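Local coordinates for 4-hydroxythreonine-4-phosphate dehydrogenase (Legionella pneumophila subsp. pneumophila, PDB 6XMY), which probably catalyses the NAD-dependent oxidation of 4-(phosphooxy)-L-threonine, a step on the route to pyridoxine 5'-phosphate, using a bound divalent metal ion, at residues L155-K161 / V274-G279; P203-G209 / I240-L246; R49-L53 / A306-K310. One frame throughout, in Å; residues are numbered along the deposited sequence.

Overall arrangement
All three contacts are partly buried. Interaction 1 lies nearest the middle of the chain, beside the zinc and NAD sites, and is an apolar packing of the turn after strand 152-156 on a helix. Interaction 2, its centre about 17 Å from that of interaction 1, pairs strands 204-208 and 241-246 by backbone hydrogen bonds, away from the annotated sites; more than half of its residues are buried. Interaction 3, about 44 Å from interaction 2 between centres, lies far out on the other side of the chain's centre. There a helix end meets a loop through one hydrogen bond from an asparagine amide, two waters and packing on a glycine. Along the chain, interaction 2 is nested within interaction 1, and interaction 1 within interaction 3.

Interaction 1. Residues L155-K161 / V274-G279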
ATOM      1  N   LEU A 155       1.548  -1.192  -6.826  1.00  9.16           N
ATOM      2  CA  LEU A 155       2.875  -1.426  -6.276  0.84  9.30           C
ATOM      3  C   LEU A 155       3.918  -0.801  -7.195  1.00 11.18           C
ATOM      4  O   LEU A 155       3.786  -0.835  -8.427  1.00 11.64           O
ATOM      5  CB  LEU A 155       3.138  -2.920  -6.047  0.84  9.57           C
ATOM      6  CG  LEU A 155       2.681  -3.429  -4.664  0.84 12.99           C
ATOM      7  CD1 LEU A 155       1.156  -3.415  -4.522  0.84 12.36           C
ATOM      8  CD2 LEU A 155       3.236  -4.816  -4.358  0.84 19.49           C
ATOM      9  N   ALA A 156       4.943  -0.214  -6.592  1.00 10.04           N
ATOM     10  CA  ALA A 156       5.906   0.578  -7.339  1.00 11.58           C
ATOM     11  C   ALA A 156       7.311   0.295  -6.844  1.00 12.84           C
ATOM     12  O   ALA A 156       7.562   0.287  -5.636  1.00 12.97           O
ATOM     13  CB  ALA A 156       5.600   2.074  -7.190  1.00 12.46           C
ATOM     14  N   CYS A 157       8.215   0.066  -7.787  1.00 13.83           N
ATOM     15  CA  CYS A 157       9.641  -0.034  -7.522  1.00 14.01           C
ATOM     16  C   CYS A 157      10.361   0.535  -8.739  1.00 14.93           C
ATOM     17  O   CYS A 157       9.728   0.930  -9.720  1.00 16.67           O
ATOM     18  CB  CYS A 157      10.049  -1.482  -7.229  1.00 12.67           C
ATOM     19  SG  CYS A 157       9.665  -2.647  -8.577  1.00 15.74           S
ATOM     20  N   SER A 158      11.694   0.579  -8.678  1.00 17.72           N
ATOM     21  CA  SER A 158      12.440   1.140  -9.801  1.00 17.31           C
ATOM     22  C   SER A 158      12.235   0.335 -11.083  1.00 18.99           C
ATOM     23  O   SER A 158      12.309   0.896 -12.182  1.00 22.76           O
ATOM     24  CB  SER A 158      13.926   1.252  -9.463  1.00 21.19           C
ATOM     25  OG  SER A 158      14.526  -0.025  -9.438  1.00 23.58           O
ATOM     26  N   GLN A 159      11.960  -0.971 -10.968  1.00 18.10           N
ATOM     27  CA  GLN A 159      11.822  -1.807 -12.157  1.00 19.31           C
ATOM     28  C   GLN A 159      10.490  -1.575 -12.855  1.00 18.58           C
ATOM     29  O   GLN A 159      10.415  -1.615 -14.092  1.00 17.76           O
ATOM     30  CB  GLN A 159      11.961  -3.287 -11.787  1.00 18.81           C
ATOM     31  CG  GLN A 159      13.349  -3.722 -11.340  1.00 21.59           C
ATOM     32  CD  GLN A 159      13.596  -3.530  -9.849  1.00 22.77           C
ATOM     33  OE1 GLN A 159      12.795  -2.909  -9.145  1.00 24.84           O
ATOM     34  NE2 GLN A 159      14.710  -4.067  -9.362  1.00 23.86           N
ATOM     35  N   MET A 160       9.428  -1.343 -12.089  1.00 15.47           N
ATOM     36  CA  MET A 160       8.102  -1.333 -12.691  1.00 13.91           C
ATOM     37  C   MET A 160       7.082  -0.805 -11.696  1.00 10.89           C
ATOM     38  O   MET A 160       7.310  -0.776 -10.483  1.00 13.15           O
ATOM     39  CB  MET A 160       7.692  -2.743 -13.141  1.00 15.04           C
ATOM     40  CG  MET A 160       7.601  -3.736 -11.987  1.00 14.54           C
ATOM     41  SD  MET A 160       7.211  -5.417 -12.496  1.00 14.51           S
ATOM     42  CE  MET A 160       8.728  -5.871 -13.358  1.00 15.21           C
ATOM     43  N   LYS A 161       5.946  -0.399 -12.237  1.00 11.46           N
ATOM     44  CA  LYS A 161       4.749  -0.116 -11.466  1.00 10.07           C
ATOM     45  C   LYS A 161       3.674  -1.077 -11.946  1.00 10.20           C
ATOM     46  O   LYS A 161       3.519  -1.284 -13.153  1.00 11.93           O
ATOM     47  CB  LYS A 161       4.286   1.328 -11.703  1.00 11.61           C
ATOM     48  CG  LYS A 161       5.247   2.392 -11.183  1.00 12.70           C
ATOM     49  CD  LYS A 161       4.694   3.776 -11.460  1.00 13.27           C
ATOM     50  CE  LYS A 161       5.561   4.872 -10.853  1.00 15.96           C
ATOM     51  NZ  LYS A 161       6.953   4.873 -11.399  1.00 17.22           N
ATOM     52  N   VAL A 274       5.570 -11.183  -9.994  1.00  7.94           N
ATOM     53  CA  VAL A 274       6.715 -10.655 -10.739  0.73  8.59           C
ATOM     54  C   VAL A 274       7.273  -9.418 -10.050  1.00  8.88           C
ATOM     55  O   VAL A 274       8.491  -9.262  -9.906  1.00  9.54           O
ATOM     56  CB  VAL A 274       6.341 -10.362 -12.207  0.73 10.47           C
ATOM     57  CG1 VAL A 274       7.382  -9.432 -12.844  0.73 13.50           C
ATOM     58  CG2 VAL A 274       6.232 -11.646 -13.018  0.73 10.70           C
ATOM     59  N   LEU A 275       6.394  -8.504  -9.634  1.00  9.57           N
ATOM     60  CA  LEU A 275       6.875  -7.268  -9.028  1.00 10.08           C
ATOM     61  C   LEU A 275       7.669  -7.553  -7.760  1.00 10.49           C
ATOM     62  O   LEU A 275       8.759  -7.004  -7.562  1.00 10.53           O
ATOM     63  CB  LEU A 275       5.719  -6.301  -8.763  1.00 12.34           C
ATOM     64  CG  LEU A 275       6.149  -4.932  -8.210  1.00 16.17           C
ATOM     65  CD1 LEU A 275       5.305  -3.811  -8.782  1.00 16.36           C
ATOM     66  CD2 LEU A 275       6.132  -4.908  -6.673  1.00 17.05           C
ATOM     67  N   LYS A 276       7.155  -8.443  -6.903  1.00 10.40           N
ATOM     68  CA  LYS A 276       7.869  -8.738  -5.668  1.00  9.89           C
ATOM     69  C   LYS A 276       9.132  -9.541  -5.930  1.00  9.23           C
ATOM     70  O   LYS A 276      10.127  -9.372  -5.219  1.00 10.72           O
ATOM     71  CB  LYS A 276       6.948  -9.430  -4.665  1.00  9.86           C
ATOM     72  CG  LYS A 276       5.830  -8.510  -4.169  1.00  9.81           C
ATOM     73  CD  LYS A 276       5.059  -9.109  -3.009  1.00 12.22           C
ATOM     74  CE  LYS A 276       3.867  -8.262  -2.653  1.00 15.17           C
ATOM     75  NZ  LYS A 276       3.227  -8.757  -1.395  1.00 13.32           N
ATOM     76  N   TYR A 277       9.124 -10.395  -6.956  1.00  9.73           N
ATOM     77  CA  TYR A 277      10.349 -11.095  -7.311  1.00 10.97           C
ATOM     78  C   TYR A 277      11.437 -10.102  -7.698  1.00 10.46           C
ATOM     79  O   TYR A 277      12.602 -10.247  -7.302  1.00 12.46           O
ATOM     80  CB  TYR A 277      10.066 -12.066  -8.456  1.00 11.70           C
ATOM     81  CG  TYR A 277      11.242 -12.935  -8.819  1.00 11.91           C
ATOM     82  CD1 TYR A 277      11.528 -14.089  -8.092  1.00 12.21           C
ATOM     83  CD2 TYR A 277      12.077 -12.601  -9.880  1.00 11.55           C
ATOM     84  CE1 TYR A 277      12.605 -14.892  -8.421  1.00 13.26           C
ATOM     85  CE2 TYR A 277      13.147 -13.403 -10.221  1.00 13.82           C
ATOM     86  CZ  TYR A 277      13.413 -14.542  -9.483  1.00 12.80           C
ATOM     87  OH  TYR A 277      14.484 -15.344  -9.814  1.00 16.82           O
ATOM     88  N   ALA A 278      11.066  -9.067  -8.452  1.00 10.80           N
ATOM     89  CA  ALA A 278      12.031  -8.068  -8.896  1.00 11.74           C
ATOM     90  C   ALA A 278      12.436  -7.105  -7.782  1.00 12.60           C
ATOM     91  O   ALA A 278      13.598  -6.689  -7.724  1.00 14.41           O
ATOM     92  CB  ALA A 278      11.461  -7.281 -10.074  1.00 13.51           C
ATOM     93  N   GLY A 279      11.508  -6.725  -6.900  1.00 13.32           N
ATOM     94  CA  GLY A 279      11.790  -5.617  -6.000  1.00 13.11           C
ATOM     95  C   GLY A 279      11.223  -5.677  -4.597  1.00 10.66           C
ATOM     96  O   GLY A 279      10.958  -4.630  -4.007  1.00 11.82           O
TER
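The turn of the hairpin formed by strands 152-156 and 161-164 packs against helix 268-279, and L275 lies between L155 and M160. C157 N donates to M160 O across the turn; C157, Q159 and M160 all point toward the helix. L275 CG stands anti to the backbone N (chi1 -176°), which carries both methyls into the hairpin: CD1 comes within 3.4 Å of the L155 carbonyl O and 3.6 Å of L155 CB, while CD2 covers the same CB from beside it. From the far end of the turn M160 slides past L275 in the opposite sense, its CG 3.9 Å from L275 CD1 and its SD 3.9 Å from L275 CA. The M160 chain then bends at its last torsion (chi3 69°), and CE crosses V274, in one of two modelled positions of the valine, at about a right angle. C157 SG packs on L275 CG from the turn side, 4.2 Å away. At the outer margin the Q159 amide approaches the A278 carbonyl with NE2 3.3 Å from A278 O, but the angle is too poor for a hydrogen bond, and the contact across the segments stays apolar. The extended chain of K276 runs past L155, CE near L155 CD2, before NZ reaches the carbonyl O of D298. The same helix opens with H268, a zinc ligand, K276 is a predicted substrate-binding residue, and L155 lies beside N285, another. The packing of hairpin on helix borders the zinc and NAD site, consistent with the predicted substrate site of PdxA enzymes.

Interaction 2. Residues P203-G209 / I240-L246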
ATOM      1  N   PRO A 203       1.428   9.333 -19.873  1.00 19.50           N
ATOM      2  CA  PRO A 203       1.713   7.956 -19.453  1.00 17.52           C
ATOM      3  C   PRO A 203       1.363   6.920 -20.510  1.00 16.99           C
ATOM      4  O   PRO A 203       0.333   7.002 -21.180  1.00 21.10           O
ATOM      5  CB  PRO A 203       0.834   7.785 -18.208  1.00 19.48           C
ATOM      6  CG  PRO A 203       0.592   9.173 -17.721  1.00 20.74           C
ATOM      7  CD  PRO A 203       0.514  10.019 -18.944  1.00 21.10           C
ATOM      8  N   LYS A 204       2.250   5.940 -20.661  0.52 14.86           N
ATOM      9  CA  LYS A 204       1.983   4.753 -21.460  0.52 14.54           C
ATOM     10  C   LYS A 204       1.694   3.602 -20.509  0.52 13.14           C
ATOM     11  O   LYS A 204       2.477   3.335 -19.590  0.52 14.25           O
ATOM     12  CB  LYS A 204       3.175   4.410 -22.352  0.52 16.13           C
ATOM     13  CG  LYS A 204       3.483   5.488 -23.369  0.52 18.29           C
ATOM     14  CD  LYS A 204       4.575   5.074 -24.341  0.52 19.54           C
ATOM     15  CE  LYS A 204       4.848   6.190 -25.340  0.52 22.03           C
ATOM     16  NZ  LYS A 204       5.145   7.481 -24.650  0.52 23.86           N
ATOM     17  N   ILE A 205       0.563   2.936 -20.715  1.00 11.49           N
ATOM     18  CA  ILE A 205       0.067   1.925 -19.786  1.00 11.34           C
ATOM     19  C   ILE A 205      -0.153   0.617 -20.542  1.00  9.46           C
ATOM     20  O   ILE A 205      -0.931   0.575 -21.500  1.00 12.19           O
ATOM     21  CB  ILE A 205      -1.218   2.406 -19.089  1.00 11.76           C
ATOM     22  CG1 ILE A 205      -0.938   3.676 -18.263  1.00 12.09           C
ATOM     23  CG2 ILE A 205      -1.814   1.304 -18.237  1.00 12.13           C
ATOM     24  CD1 ILE A 205      -2.195   4.370 -17.778  1.00 13.48           C
ATOM     25  N   ASN A 206       0.513  -0.453 -20.101  1.00 10.47           N
ATOM     26  CA  ASN A 206       0.386  -1.766 -20.733  1.00 10.56           C
ATOM     27  C   ASN A 206      -0.529  -2.637 -19.881  1.00  9.49           C
ATOM     28  O   ASN A 206      -0.341  -2.726 -18.665  1.00 11.16           O
ATOM     29  CB  ASN A 206       1.759  -2.427 -20.875  1.00 11.71           C
ATOM     30  CG  ASN A 206       2.587  -1.810 -21.983  1.00 13.53           C
ATOM     31  OD1 ASN A 206       2.201  -0.796 -22.559  1.00 15.46           O
ATOM     32  ND2 ASN A 206       3.731  -2.405 -22.278  1.00 15.76           N
ATOM     33  N   VAL A 207      -1.529  -3.257 -20.512  1.00  9.61           N
ATOM     34  CA  VAL A 207      -2.642  -3.896 -19.810  1.00  9.38           C
ATOM     35  C   VAL A 207      -2.673  -5.388 -20.124  1.00  8.31           C
ATOM     36  O   VAL A 207      -2.741  -5.782 -21.294  1.00  9.58           O
ATOM     37  CB  VAL A 207      -3.986  -3.238 -20.175  1.00  9.73           C
ATOM     38  CG1 VAL A 207      -5.110  -3.853 -19.360  1.00  9.34           C
ATOM     39  CG2 VAL A 207      -3.920  -1.731 -19.975  1.00 10.57           C
ATOM     40  N   ALA A 208      -2.686  -6.209 -19.078  1.00  8.72           N
ATOM     41  CA  ALA A 208      -2.778  -7.655 -19.254  1.00  7.48           C
ATOM     42  C   ALA A 208      -4.193  -8.066 -19.641  1.00  8.50           C
ATOM     43  O   ALA A 208      -5.181  -7.425 -19.267  1.00 10.64           O
ATOM     44  CB  ALA A 208      -2.418  -8.371 -17.949  1.00  8.97           C
ATOM     45  N   GLY A 209      -4.290  -9.161 -20.390  1.00  9.22           N
ATOM     46  CA  GLY A 209      -5.553  -9.849 -20.500  1.00  9.76           C
ATOM     47  C   GLY A 209      -5.915 -10.540 -19.193  1.00 10.90           C
ATOM     48  O   GLY A 209      -5.144 -10.575 -18.230  1.00 11.58           O
ATOM     49  N   ILE A 240      -6.090   8.215 -23.392  1.00 14.30           N
ATOM     50  CA  ILE A 240      -5.234   7.508 -22.448  1.00 11.78           C
ATOM     51  C   ILE A 240      -4.517   6.400 -23.208  1.00 12.29           C
ATOM     52  O   ILE A 240      -5.156   5.545 -23.831  1.00 14.16           O
ATOM     53  CB  ILE A 240      -6.050   6.984 -21.260  1.00 12.68           C
ATOM     54  CG1 ILE A 240      -6.627   8.166 -20.463  1.00 13.90           C
ATOM     55  CG2 ILE A 240      -5.182   6.118 -20.360  1.00 14.24           C
ATOM     56  CD1 ILE A 240      -7.647   7.767 -19.409  1.00 16.22           C
ATOM     57  N   ASP A 241      -3.183   6.441 -23.187  1.00 12.38           N
ATOM     58  CA  ASP A 241      -2.345   5.647 -24.090  1.00 10.77           C
ATOM     59  C   ASP A 241      -2.139   4.246 -23.516  1.00 11.61           C
ATOM     60  O   ASP A 241      -1.108   3.926 -22.923  1.00 13.18           O
ATOM     61  CB  ASP A 241      -1.025   6.377 -24.314  1.00 11.63           C
ATOM     62  CG  ASP A 241      -0.233   5.839 -25.483  1.00 14.81           C
ATOM     63  OD1 ASP A 241      -0.693   4.901 -26.164  1.00 15.65           O
ATOM     64  OD2 ASP A 241       0.868   6.377 -25.720  1.00 19.85           O
ATOM     65  N   VAL A 242      -3.146   3.386 -23.720  1.00 12.23           N
ATOM     66  CA  VAL A 242      -3.110   1.993 -23.281  1.00 11.70           C
ATOM     67  C   VAL A 242      -2.724   1.084 -24.440  1.00 12.18           C
ATOM     68  O   VAL A 242      -3.047   1.332 -25.607  1.00 15.36           O
ATOM     69  CB  VAL A 242      -4.453   1.529 -22.670  1.00 11.35           C
ATOM     70  CG1 VAL A 242      -4.656   2.129 -21.269  1.00 13.01           C
ATOM     71  CG2 VAL A 242      -5.616   1.868 -23.605  1.00 12.79           C
ATOM     72  N   LEU A 243      -2.053  -0.011 -24.099  1.00 11.54           N
ATOM     73  CA  LEU A 243      -1.732  -1.083 -25.028  1.00 11.29           C
ATOM     74  C   LEU A 243      -2.170  -2.389 -24.389  1.00 10.62           C
ATOM     75  O   LEU A 243      -1.801  -2.674 -23.247  1.00 13.14           O
ATOM     76  CB  LEU A 243      -0.221  -1.132 -25.286  1.00 14.12           C
ATOM     77  CG  LEU A 243       0.271  -2.391 -26.000  1.00 18.64           C
ATOM     78  CD1 LEU A 243      -0.226  -2.433 -27.436  1.00 21.95           C
ATOM     79  CD2 LEU A 243       1.788  -2.510 -25.941  1.00 20.61           C
ATOM     80  N   GLY A 244      -2.928  -3.191 -25.125  1.00 10.17           N
ATOM     81  CA  GLY A 244      -3.357  -4.468 -24.609  1.00 11.69           C
ATOM     82  C   GLY A 244      -4.595  -4.956 -25.327  1.00 11.07           C
ATOM     83  O   GLY A 244      -5.094  -4.309 -26.247  1.00 13.86           O
ATOM     84  N   PRO A 245      -5.135  -6.108 -24.910  1.00 11.28           N
ATOM     85  CA  PRO A 245      -4.637  -6.921 -23.792  1.00 11.50           C
ATOM     86  C   PRO A 245      -3.393  -7.731 -24.161  1.00 11.25           C
ATOM     87  O   PRO A 245      -3.306  -8.275 -25.262  1.00 12.89           O
ATOM     88  CB  PRO A 245      -5.803  -7.869 -23.512  1.00 12.70           C
ATOM     89  CG  PRO A 245      -6.464  -8.022 -24.858  1.00 12.01           C
ATOM     90  CD  PRO A 245      -6.384  -6.647 -25.475  1.00 11.42           C
ATOM     91  N   LEU A 246      -2.450  -7.801 -23.244  1.00 10.10           N
ATOM     92  CA  LEU A 246      -1.191  -8.503 -23.429  1.00  9.46           C
ATOM     93  C   LEU A 246      -1.155  -9.790 -22.605  1.00  9.88           C
ATOM     94  O   LEU A 246      -1.793  -9.887 -21.552  1.00 10.16           O
ATOM     95  CB  LEU A 246      -0.033  -7.609 -22.973  1.00 10.45           C
ATOM     96  CG  LEU A 246       0.103  -6.293 -23.737  1.00 11.30           C
ATOM     97  CD1 LEU A 246       1.160  -5.419 -23.076  1.00 13.76           C
ATOM     98  CD2 LEU A 246       0.447  -6.568 -25.186  1.00 15.69           C
TER
HETATM   99  O   HOH W   1      -1.873   8.484 -21.602  1.00 17.51           O
HETATM  100  O   HOH W   2       1.830   8.397 -24.480  1.00 27.25           O
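The amide of N206 has two leucine methyls of the other strand over one face, L246 CD1 at 4.0 Å from N206 CG and L243 CD2 at 3.8 Å from N206 OD1; the amide NH2 makes a weak bond to N258 O. The second flat group is the D241 carboxylate. K204, in one of its two modelled positions, runs alongside it in the same direction, with K204 CG 3.6 Å from D241 OD2. Its NZ does not come close enough for a salt bridge, and a water that donates to OD2 makes only a weak link to NZ. A second water joins P203 O to D241 N.

Between the strands the parallel ladder starts with I205 N to D241 O (2.9 Å, 166°) and continues through L243 N to I205 O and V207 N to L243 O. A beta bulge then shifts the register by one: G244 and the cis-linked P245 are passed, V207 O receives L246 N (2.8 Å), and G209 N bonds to L246 O. I205 and V242 lie on the face away from N206, and V242 CG1 touches I205 CB and V207 CG2.

The two strands are those of a beta-alpha-beta unit whose helix, 223-237, packs on V242 and P245; helix 180-197 lies against P203 and V207. Strand 262-265 flanks strand 204-208, and 241-246 is the outermost strand within this chain.

Interaction 3. Residues R49-L53 / A306-K310; sequences RASEL and AGKNK. With EDO (1,2-ethanediol), chain E.
R49, on helix 43-52, lays its aliphatic CD 3.9 Å from G307 CA and sets NH1 beside the A306 methyl. The chain starts anti to the backbone N and then bends twice (chi2 66°, chi3 54°), which brings NH1 beside A306 and NE and NH2 to a bound diol. NH1 forms a salt bridge with D25 and also bonds to G21 O, while NH2 reaches P19 O. The diol, a 1,2-ethanediol probably from the crystallisation liquor, occupies the guanidinium edge: R49 NE donates to EDO O2 (2.8 Å), and R49 NH2 donates to EDO O1, nearly straight at 167° and in the guanidinium plane.

One turn on, E52 extends straight from the helix and places its carboxylate over the glycine, CD 3.8 Å from G307 CA. Its OE1 is bonded to S88 OG and meets EDO O2 at a distance too short to be trusted in detail; its link to R49 NE is long. OE2 accepts a hydrogen bond from a water that also donates to A306 O and is weakly bonded by K308 NZ. A second water donates to both E52 O and G307 O, so the helix end and the loop are tied through solvent.

L53, just past the helix end, makes the most extensive packing on the loop. Its CD2 rests 3.5 Å from G307 C and 3.4 Å from N309 OD1, crossing the asparagine obliquely. The N309 amide turns ND2 onto L53 O (3.0 Å), the one direct hydrogen bond across the segments, with the acceptor close to the amide plane. G307 has a positive phi, and D25 receives its N-H as well as the R49 bridge. The loop runs between NAD-binding E304 and N312, so the helix end packs against the outer part of the NAD-binding segment of this PdxA enzyme, the K308 side chain about 10 Å from the NAD.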
ATOM      1  N   ARG A  49       8.927  -4.000  22.656  1.00 12.18           N
ATOM      2  CA  ARG A  49       9.517  -4.569  21.449  1.00 11.60           C
ATOM      3  C   ARG A  49      10.941  -4.061  21.247  1.00 11.77           C
ATOM      4  O   ARG A  49      11.829  -4.833  20.871  1.00 12.55           O
ATOM      5  CB  ARG A  49       8.619  -4.274  20.245  1.00 10.07           C
ATOM      6  CG  ARG A  49       9.017  -4.982  18.936  1.00 11.81           C
ATOM      7  CD  ARG A  49       8.873  -6.519  19.013  1.00 11.53           C
ATOM      8  NE  ARG A  49       7.543  -6.945  19.444  1.00 10.15           N
ATOM      9  CZ  ARG A  49       6.488  -7.090  18.645  1.00  8.80           C
ATOM     10  NH1 ARG A  49       6.587  -6.835  17.338  1.00 11.30           N
ATOM     11  NH2 ARG A  49       5.319  -7.479  19.160  1.00 12.00           N
ATOM     12  N   ALA A  50      11.190  -2.778  21.541  1.00 11.20           N
ATOM     13  CA  ALA A  50      12.550  -2.249  21.465  1.00 11.74           C
ATOM     14  C   ALA A  50      13.476  -2.989  22.426  1.00 11.75           C
ATOM     15  O   ALA A  50      14.615  -3.331  22.079  1.00 12.63           O
ATOM     16  CB  ALA A  50      12.540  -0.742  21.755  1.00 12.49           C
ATOM     17  N   SER A  51      13.002  -3.244  23.643  1.00 12.89           N
ATOM     18  CA  SER A  51      13.798  -4.015  24.592  0.58 14.28           C
ATOM     19  C   SER A  51      14.075  -5.419  24.072  1.00 12.72           C
ATOM     20  O   SER A  51      15.201  -5.917  24.186  1.00 15.15           O
ATOM     21  CB  SER A  51      13.092  -4.071  25.944  0.58 15.16           C
ATOM     22  OG  SER A  51      13.091  -2.795  26.559  0.58 19.05           O
ATOM     23  N   GLU A  52      13.060  -6.077  23.503  1.00 13.34           N
ATOM     24  CA  GLU A  52      13.265  -7.421  22.972  1.00 13.86           C
ATOM     25  C   GLU A  52      14.298  -7.417  21.852  1.00 14.02           C
ATOM     26  O   GLU A  52      15.070  -8.378  21.708  1.00 15.58           O
ATOM     27  CB  GLU A  52      11.934  -7.990  22.477  1.00 15.27           C
ATOM     28  CG  GLU A  52      12.037  -9.445  22.023  1.00 18.62           C
ATOM     29  CD  GLU A  52      10.719 -10.027  21.521  1.00 22.26           C
ATOM     30  OE1 GLU A  52       9.727  -9.283  21.408  1.00 26.48           O
ATOM     31  OE2 GLU A  52      10.682 -11.241  21.239  1.00 26.07           O
ATOM     32  N   LEU A  53      14.338  -6.339  21.067  1.00 14.57           N
ATOM     33  CA  LEU A  53      15.282  -6.179  19.970  1.00 13.74           C
ATOM     34  C   LEU A  53      16.622  -5.616  20.416  1.00 14.99           C
ATOM     35  O   LEU A  53      17.495  -5.406  19.569  1.00 15.29           O
ATOM     36  CB  LEU A  53      14.686  -5.273  18.888  1.00 13.22           C
ATOM     37  CG  LEU A  53      13.452  -5.821  18.173  1.00 13.97           C
ATOM     38  CD1 LEU A  53      12.824  -4.745  17.321  1.00 14.54           C
ATOM     39  CD2 LEU A  53      13.827  -7.031  17.311  1.00 14.65           C
ATOM     40  N   ALA A 306       8.772 -11.521  14.196  1.00 11.91           N
ATOM     41  CA  ALA A 306       8.558 -10.434  15.143  1.00 12.22           C
ATOM     42  C   ALA A 306       9.471 -10.587  16.358  1.00 13.03           C
ATOM     43  O   ALA A 306       9.556 -11.664  16.962  1.00 14.08           O
ATOM     44  CB  ALA A 306       7.088 -10.386  15.561  1.00 13.11           C
ATOM     45  N   GLY A 307      10.174  -9.505  16.695  1.00 11.76           N
ATOM     46  CA  GLY A 307      11.086  -9.487  17.819  1.00 13.00           C
ATOM     47  C   GLY A 307      12.414 -10.174  17.590  1.00 14.07           C
ATOM     48  O   GLY A 307      13.176 -10.333  18.548  1.00 16.82           O
ATOM     49  N   LYS A 308      12.729 -10.572  16.353  1.00 13.81           N
ATOM     50  CA  LYS A 308      13.896 -11.414  16.098  1.00 15.73           C
ATOM     51  C   LYS A 308      15.050 -10.698  15.414  1.00 16.17           C
ATOM     52  O   LYS A 308      16.097 -11.318  15.207  1.00 16.61           O
ATOM     53  CB  LYS A 308      13.512 -12.627  15.235  1.00 17.17           C
ATOM     54  CG  LYS A 308      12.384 -13.464  15.793  1.00 23.01           C
ATOM     55  CD  LYS A 308      12.797 -14.179  17.054  1.00 27.58           C
ATOM     56  CE  LYS A 308      11.724 -15.163  17.483  1.00 34.29           C
ATOM     57  NZ  LYS A 308      11.924 -15.610  18.889  1.00 38.41           N
ATOM     58  N   ASN A 309      14.875  -9.439  15.009  1.00 16.68           N
ATOM     59  CA  ASN A 309      15.914  -8.699  14.286  1.00 16.66           C
ATOM     60  C   ASN A 309      16.303  -9.375  12.972  1.00 17.09           C
ATOM     61  O   ASN A 309      17.478  -9.418  12.607  1.00 20.64           O
ATOM     62  CB  ASN A 309      17.151  -8.445  15.150  1.00 18.84           C
ATOM     63  CG  ASN A 309      17.066  -7.149  15.908  1.00 22.76           C
ATOM     64  OD1 ASN A 309      16.554  -6.149  15.398  1.00 24.15           O
ATOM     65  ND2 ASN A 309      17.562  -7.156  17.138  1.00 23.73           N
ATOM     66  N   LYS A 310      15.316  -9.896  12.247  1.00 17.17           N
ATOM     67  CA  LYS A 310      15.580 -10.557  10.972  1.00 18.26           C
ATOM     68  C   LYS A 310      14.941  -9.871   9.778  1.00 18.55           C
ATOM     69  O   LYS A 310      15.475  -9.963   8.669  1.00 19.67           O
ATOM     70  CB  LYS A 310      15.114 -12.021  11.002  1.00 21.97           C
ATOM     71  CG  LYS A 310      16.028 -12.939  11.799  1.00 26.68           C
ATOM     72  CD  LYS A 310      17.475 -12.777  11.342  1.00 35.04           C
ATOM     73  CE  LYS A 310      18.330 -13.979  11.702  1.00 39.22           C
ATOM     74  NZ  LYS A 310      18.409 -14.203  13.169  1.00 43.51           N
TER
HETATM   75  C1  EDO E 404       6.107  -7.050  22.951  1.00 25.67           C
HETATM   76  O1  EDO E 404       5.484  -7.855  21.948  1.00 25.77           O
HETATM   77  C2  EDO E 404       7.479  -7.630  23.248  1.00 24.77           C
HETATM   78  O2  EDO E 404       8.261  -7.523  22.059  1.00 23.44           O
HETATM   79  O   HOH W   3      10.393 -12.941  19.370  1.00 21.99           O
HETATM   80  O   HOH W   4      15.850 -10.081  19.224  1.00 33.38           O